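Local coordinates for protein beta-hexosaminidase Amuc_2018 (PDB 6JEB) that hydrolyses terminal non-reducing N-acetylglucosamine and N-acetylgalactosamine residues from glycans and chitobiose as a family 20 glycoside hydrolase, at residues 8-13 and 82-87; 16-21 and 43-48. One frame throughout, in Å; residues are numbered along the deposited sequence.

Interaction 1 (8-13 and 82-87); sequences PEPSRT and GVITDK
P10 and D86 press together where the loop 8-11 reaches the end of strand 79-86, and this is the tightly packed half of the contact. The D86 carboxylate lies against the proline, its OD1 3.2 Å from P10 CA, while P10 CB meets I84 CG2 at 3.5 Å. A proline suits this place: it offers a compact apolar ring to the isoleucine and has no backbone N-H that would need a partner. With CG anti to the backbone N (chi1 -155°), D86 turns its carboxylate to the loop. There OD1 accepts the N-H of S11 at 2.9 Å from N, a bond that comes in from above the carboxylate plane, and also that of the indole NE1 of W426; OD2 accepts a hydrogen bond from a water that also donates to P8 O. A short acidic side chain, itself buried, can thus accept from several donors at once, and these donors would probably stabilise its charged form. In one of two modelled conformers, S11 OG also donates to T85 O at 2.8 Å, the short serine side chain keeping its hydroxyl close enough to the main chain to reach a carbonyl of the neighbouring strand.

From here the segments continue as antiparallel strands. R12 and T85 form a hydrogen-bonded pair, with T85 N to R12 O at 2.9 Å and a weak return bond from R12 N, and T13 faces I84 in the next, non-hydrogen-bonded pair. The R12 and T85 side chains share the looser, wetter face, where a water is held by T85 OG1 and, more weakly, by V83 O and R12 NE; the guanidinium end pairs with E14.

Strand 39-44 flanks strand 79-86 along its other edge, helix 55-73 packs on I84 through T64 and L68, and the loop holding S427 and P428 meets P8 and S11.

Interaction 2 (16-21 and 43-48); sequences RQETAK and VTPQGA
With CG1 anti to its backbone N (chi1 175°), V43 sends that methyl to A20, whose CB lies 3.7 Å away. E18 touches P45 through the aliphatic root of its side chain, its CB resting 3.8 Å from P45 CG. P45 is the centre of the contact: its ring lies along the backbone of 18-20, with CB 3.7 Å from T19 O. Beyond the proline, the A20 methyl carbon, CB, comes within 3.5 Å of T44 O. A residue as small as alanine lets the two backbones approach closely, A20 CA and P45 CA being 4.2 Å apart.

P45 belongs to a type I beta turn, T44 to G47, that joins strands 39-44 and 47-52 as a beta hairpin in the N-terminal, non-catalytic domain of this family 20 enzyme. Proline fits the second position of such a turn because its ring fixes phi near the value required. T44 reinforces the turn: OG1 accepts from Q46 N in an ST turn and donates to G47 O at 2.7 Å, so that this carbonyl is gripped by both T44 N and T44 OG1. G47 is glycine because its extended backbone, with positive phi (138°), would jam a side chain against the preceding carbonyl.

Water supplies the polar links between the segments. One molecule accepts from K21 N at 2.8 Å and donates to P45 O; another sits at the edge of the R16 guanidinium, in its plane, and donates to V43 O. C81 of strand 79-86 lies against A20, E18 and P45 alike.

Strand 79-86 is shared ground for the two contacts, whose centres lie 16 Å apart. Strand 12-16 starts in interaction 1 and runs to R16 of interaction 2, where the chain turns a corner into strand 19-20; both strands pair with 79-86. The contacts also touch directly: G82 O probably accepts a hydrogen bond from V43 N at 2.8 Å, and V83 CG2 packs on R16 CZ at 3.5 Å. Interaction 1 meets W426, at the end of helix 417-426, and the loop that follows it, whereas interaction 2 lies at the outer end, its centre about 37 Å from the chain centre against about 25 Å. Both are remote from the acetamide pocket and the zinc site.

Interaction 1 (8-13 and 82-87)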
loop_
_atom_site.group_PDB
_atom_site.type_symbol
_atom_site.label_atom_id
_atom_site.label_comp_id
_atom_site.label_asym_id
_atom_site.label_seq_id
_atom_site.Cartn_x
_atom_site.Cartn_y
_atom_site.Cartn_z
ATOM N N PRO A 8 11.843 1.471 -12.033
ATOM C CA PRO A 8 12.240 0.067 -12.236
ATOM C C PRO A 8 12.940 -0.200 -13.565
ATOM O O PRO A 8 12.726 0.513 -14.552
ATOM C CB PRO A 8 10.909 -0.692 -12.179
ATOM C CG PRO A 8 9.849 0.329 -12.348
ATOM C CD PRO A 8 10.383 1.663 -12.009
ATOM N N GLU A 9 13.776 -1.227 -13.576
ATOM C CA GLU A 9 14.481 -1.602 -14.797
ATOM C C GLU A 9 13.476 -1.883 -15.910
ATOM O O GLU A 9 12.544 -2.675 -15.710
ATOM C CB GLU A 9 15.326 -2.853 -14.554
ATOM C CG GLU A 9 16.209 -3.247 -15.743
ATOM C CD GLU A 9 17.278 -2.206 -16.059
ATOM O OE1 GLU A 9 17.602 -1.374 -15.181
ATOM O OE2 GLU A 9 17.797 -2.215 -17.197
ATOM N N PRO A 10 13.628 -1.270 -17.085
ATOM C CA PRO A 10 12.705 -1.556 -18.187
ATOM C C PRO A 10 12.814 -2.998 -18.662
ATOM O O PRO A 10 13.857 -3.656 -18.544
ATOM C CB PRO A 10 13.157 -0.586 -19.286
ATOM C CG PRO A 10 13.804 0.549 -18.535
ATOM C CD PRO A 10 14.507 -0.125 -17.381
ATOM N N SER A 11 11.717 -3.487 -19.234
ATOM C CA SER A 11 11.704 -4.869 -19.705
ATOM C C SER A 11 12.674 -5.096 -20.860
ATOM O O SER A 11 13.202 -6.201 -20.999
ATOM C CB SER A 11 10.287 -5.307 -20.064
ATOM O OG SER A 11 9.675 -4.397 -20.957
ATOM N N ARG A 12 12.925 -4.081 -21.693
ATOM C CA ARG A 12 13.924 -4.183 -22.756
ATOM C C ARG A 12 14.583 -2.824 -22.955
ATOM O O ARG A 12 13.892 -1.815 -23.134
ATOM C CB ARG A 12 13.325 -4.662 -24.094
ATOM C CG ARG A 12 14.351 -4.737 -25.243
ATOM C CD ARG A 12 13.718 -5.096 -26.612
ATOM N NE ARG A 12 14.606 -4.764 -27.737
ATOM C CZ ARG A 12 15.292 -5.638 -28.471
ATOM N NH1 ARG A 12 15.196 -6.949 -28.247
ATOM N NH2 ARG A 12 16.082 -5.192 -29.446
ATOM N N THR A 13 15.914 -2.801 -22.898
ATOM C CA THR A 13 16.699 -1.627 -23.259
ATOM C C THR A 13 17.698 -2.056 -24.317
ATOM O O THR A 13 18.509 -2.955 -24.071
ATOM C CB THR A 13 17.453 -1.064 -22.047
ATOM O OG1 THR A 13 16.526 -0.773 -20.993
ATOM C CG2 THR A 13 18.193 0.219 -22.432
ATOM N N GLY A 82 19.212 5.030 -27.612
ATOM C CA GLY A 82 18.707 3.679 -27.479
ATOM C C GLY A 82 17.201 3.633 -27.597
ATOM O O GLY A 82 16.534 4.647 -27.832
ATOM N N VAL A 83 16.676 2.418 -27.436
ATOM C CA VAL A 83 15.241 2.156 -27.471
ATOM C C VAL A 83 14.862 1.406 -26.206
ATOM O O VAL A 83 15.465 0.373 -25.885
ATOM C CB VAL A 83 14.840 1.330 -28.709
ATOM C CG1 VAL A 83 13.328 1.155 -28.770
ATOM C CG2 VAL A 83 15.345 1.985 -29.972
ATOM N N ILE A 84 13.864 1.919 -25.498
ATOM C CA ILE A 84 13.327 1.306 -24.292
ATOM C C ILE A 84 11.923 0.831 -24.631
ATOM O O ILE A 84 11.078 1.632 -25.046
ATOM C CB ILE A 84 13.283 2.321 -23.138
ATOM C CG1 ILE A 84 14.690 2.830 -22.802
ATOM C CG2 ILE A 84 12.601 1.706 -21.919
ATOM C CD1 ILE A 84 14.684 4.159 -22.052
ATOM N N THR A 85 11.662 -0.464 -24.467
ATOM C CA THR A 85 10.328 -1.016 -24.671
ATOM C C THR A 85 9.916 -1.650 -23.355
ATOM O O THR A 85 10.618 -2.529 -22.849
ATOM C CB THR A 85 10.337 -2.062 -25.788
ATOM O OG1 THR A 85 10.990 -1.517 -26.940
ATOM C CG2 THR A 85 8.908 -2.462 -26.157
ATOM N N ASP A 86 8.795 -1.201 -22.791
ATOM C CA ASP A 86 8.578 -1.433 -21.373
ATOM C C ASP A 86 7.104 -1.660 -21.074
ATOM O O ASP A 86 6.232 -0.999 -21.649
ATOM C CB ASP A 86 9.082 -0.206 -20.608
ATOM C CG ASP A 86 9.486 -0.509 -19.181
ATOM O OD1 ASP A 86 9.526 -1.696 -18.781
ATOM O OD2 ASP A 86 9.769 0.473 -18.460
ATOM N N LYS A 87 6.841 -2.583 -20.147
ATOM C CA LYS A 87 5.500 -2.954 -19.721
ATOM C C LYS A 87 5.673 -3.660 -18.387
ATOM O O LYS A 87 6.647 -4.411 -18.230
ATOM C CB LYS A 87 4.871 -3.914 -20.750
ATOM C CG LYS A 87 3.419 -4.304 -20.483
ATOM C CD LYS A 87 2.927 -5.357 -21.478
ATOM C CE LYS A 87 1.472 -5.718 -21.223
ATOM N NZ LYS A 87 1.223 -6.030 -19.766
HETATM O O HOH W 1 10.507 1.285 -15.910
HETATM O O HOH W 2 13.689 -1.735 -26.658
#

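Interaction 2 (16-21 and 43-48)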
loop_
_atom_site.group_PDB
_atom_site.type_symbol
_atom_site.label_atom_id
_atom_site.label_comp_id
_atom_site.label_asym_id
_atom_site.label_seq_id
_atom_site.Cartn_x
_atom_site.Cartn_y
_atom_site.Cartn_z
ATOM N N ARG A 16 22.341 2.170 -28.087
ATOM C CA ARG A 16 22.971 2.489 -29.362
ATOM C C ARG A 16 24.240 3.295 -29.113
ATOM O O ARG A 16 24.484 3.781 -28.006
ATOM C CB ARG A 16 21.989 3.235 -30.279
ATOM C CG ARG A 16 20.805 2.362 -30.699
ATOM C CD ARG A 16 19.694 3.120 -31.401
ATOM N NE ARG A 16 18.765 2.194 -32.050
ATOM C CZ ARG A 16 17.588 2.535 -32.567
ATOM N NH1 ARG A 16 17.170 3.794 -32.501
ATOM N NH2 ARG A 16 16.826 1.611 -33.148
ATOM N N GLN A 17 25.060 3.432 -30.160
ATOM C CA GLN A 17 26.385 4.026 -30.007
ATOM C C GLN A 17 26.363 5.546 -29.910
ATOM O O GLN A 17 27.299 6.129 -29.352
ATOM C CB GLN A 17 27.310 3.600 -31.155
ATOM C CG GLN A 17 26.992 4.254 -32.495
ATOM C CD GLN A 17 28.100 4.071 -33.527
ATOM O OE1 GLN A 17 29.271 4.347 -33.259
ATOM N NE2 GLN A 17 27.730 3.606 -34.714
ATOM N N GLU A 18 25.333 6.203 -30.437
ATOM C CA GLU A 18 25.294 7.656 -30.420
ATOM C C GLU A 18 25.018 8.166 -29.009
ATOM O O GLU A 18 24.577 7.428 -28.122
ATOM C CB GLU A 18 24.209 8.181 -31.365
ATOM C CG GLU A 18 24.405 7.823 -32.830
ATOM C CD GLU A 18 23.899 6.433 -33.176
ATOM O OE1 GLU A 18 23.063 5.884 -32.423
ATOM O OE2 GLU A 18 24.342 5.887 -34.207
ATOM N N THR A 19 25.281 9.454 -28.812
ATOM C CA THR A 19 25.078 10.134 -27.542
ATOM C C THR A 19 24.012 11.203 -27.718
ATOM O O THR A 19 23.943 11.851 -28.768
ATOM C CB THR A 19 26.388 10.794 -27.091
ATOM O OG1 THR A 19 27.396 9.788 -26.931
ATOM C CG2 THR A 19 26.202 11.530 -25.776
ATOM N N ALA A 20 23.175 11.378 -26.697
ATOM C CA ALA A 20 22.141 12.404 -26.684
ATOM C C ALA A 20 22.447 13.421 -25.593
ATOM O O ALA A 20 22.698 13.047 -24.443
ATOM C CB ALA A 20 20.763 11.782 -26.431
ATOM N N LYS A 21 22.416 14.703 -25.954
ATOM C CA LYS A 21 22.551 15.791 -24.996
ATOM C C LYS A 21 21.263 16.581 -24.849
ATOM O O LYS A 21 21.247 17.622 -24.179
ATOM C CB LYS A 21 23.723 16.703 -25.363
ATOM C CG LYS A 21 25.068 16.048 -25.123
ATOM C CD LYS A 21 26.220 16.941 -25.533
ATOM C CE LYS A 21 27.540 16.219 -25.325
ATOM N NZ LYS A 21 28.704 17.044 -25.732
ATOM N N VAL A 43 15.496 7.235 -27.685
ATOM C CA VAL A 43 16.376 8.363 -27.406
ATOM C C VAL A 43 17.321 8.512 -28.592
ATOM O O VAL A 43 18.059 7.574 -28.923
ATOM C CB VAL A 43 17.151 8.133 -26.098
ATOM C CG1 VAL A 43 18.176 9.246 -25.859
ATOM C CG2 VAL A 43 16.178 8.017 -24.921
ATOM N N THR A 44 17.278 9.666 -29.255
ATOM C CA THR A 44 18.120 9.978 -30.402
ATOM C C THR A 44 18.910 11.253 -30.118
ATOM O O THR A 44 18.573 11.999 -29.194
ATOM C CB THR A 44 17.279 10.188 -31.678
ATOM O OG1 THR A 44 16.723 11.512 -31.683
ATOM C CG2 THR A 44 16.167 9.143 -31.796
ATOM N N PRO A 45 19.958 11.548 -30.899
ATOM C CA PRO A 45 20.700 12.798 -30.653
ATOM C C PRO A 45 19.859 14.049 -30.829
ATOM O O PRO A 45 20.238 15.114 -30.320
ATOM C CB PRO A 45 21.839 12.742 -31.680
ATOM C CG PRO A 45 22.010 11.278 -31.972
ATOM C CD PRO A 45 20.611 10.726 -31.937
ATOM N N GLN A 46 18.743 13.962 -31.543
ATOM C CA GLN A 46 17.882 15.110 -31.778
ATOM C C GLN A 46 16.789 15.253 -30.729
ATOM O O GLN A 46 16.120 16.291 -30.692
ATOM C CB GLN A 46 17.233 15.006 -33.164
ATOM C CG GLN A 46 18.222 15.005 -34.334
ATOM C CD GLN A 46 18.918 13.664 -34.546
ATOM O OE1 GLN A 46 18.348 12.604 -34.291
ATOM N NE2 GLN A 46 20.158 13.712 -35.023
ATOM N N GLY A 47 16.591 14.249 -29.885
ATOM C CA GLY A 47 15.517 14.249 -28.922
ATOM C C GLY A 47 14.875 12.880 -28.848
ATOM O O GLY A 47 15.343 11.909 -29.448
ATOM N N ALA A 48 13.782 12.808 -28.099
ATOM C CA ALA A 48 13.164 11.545 -27.744
ATOM C C ALA A 48 11.818 11.380 -28.433
ATOM O O ALA A 48 11.105 12.354 -28.687
ATOM C CB ALA A 48 12.970 11.461 -26.228
HETATM O O HOH W 3 18.315 6.038 -31.255
HETATM O O HOH W 4 22.293 15.687 -28.613
#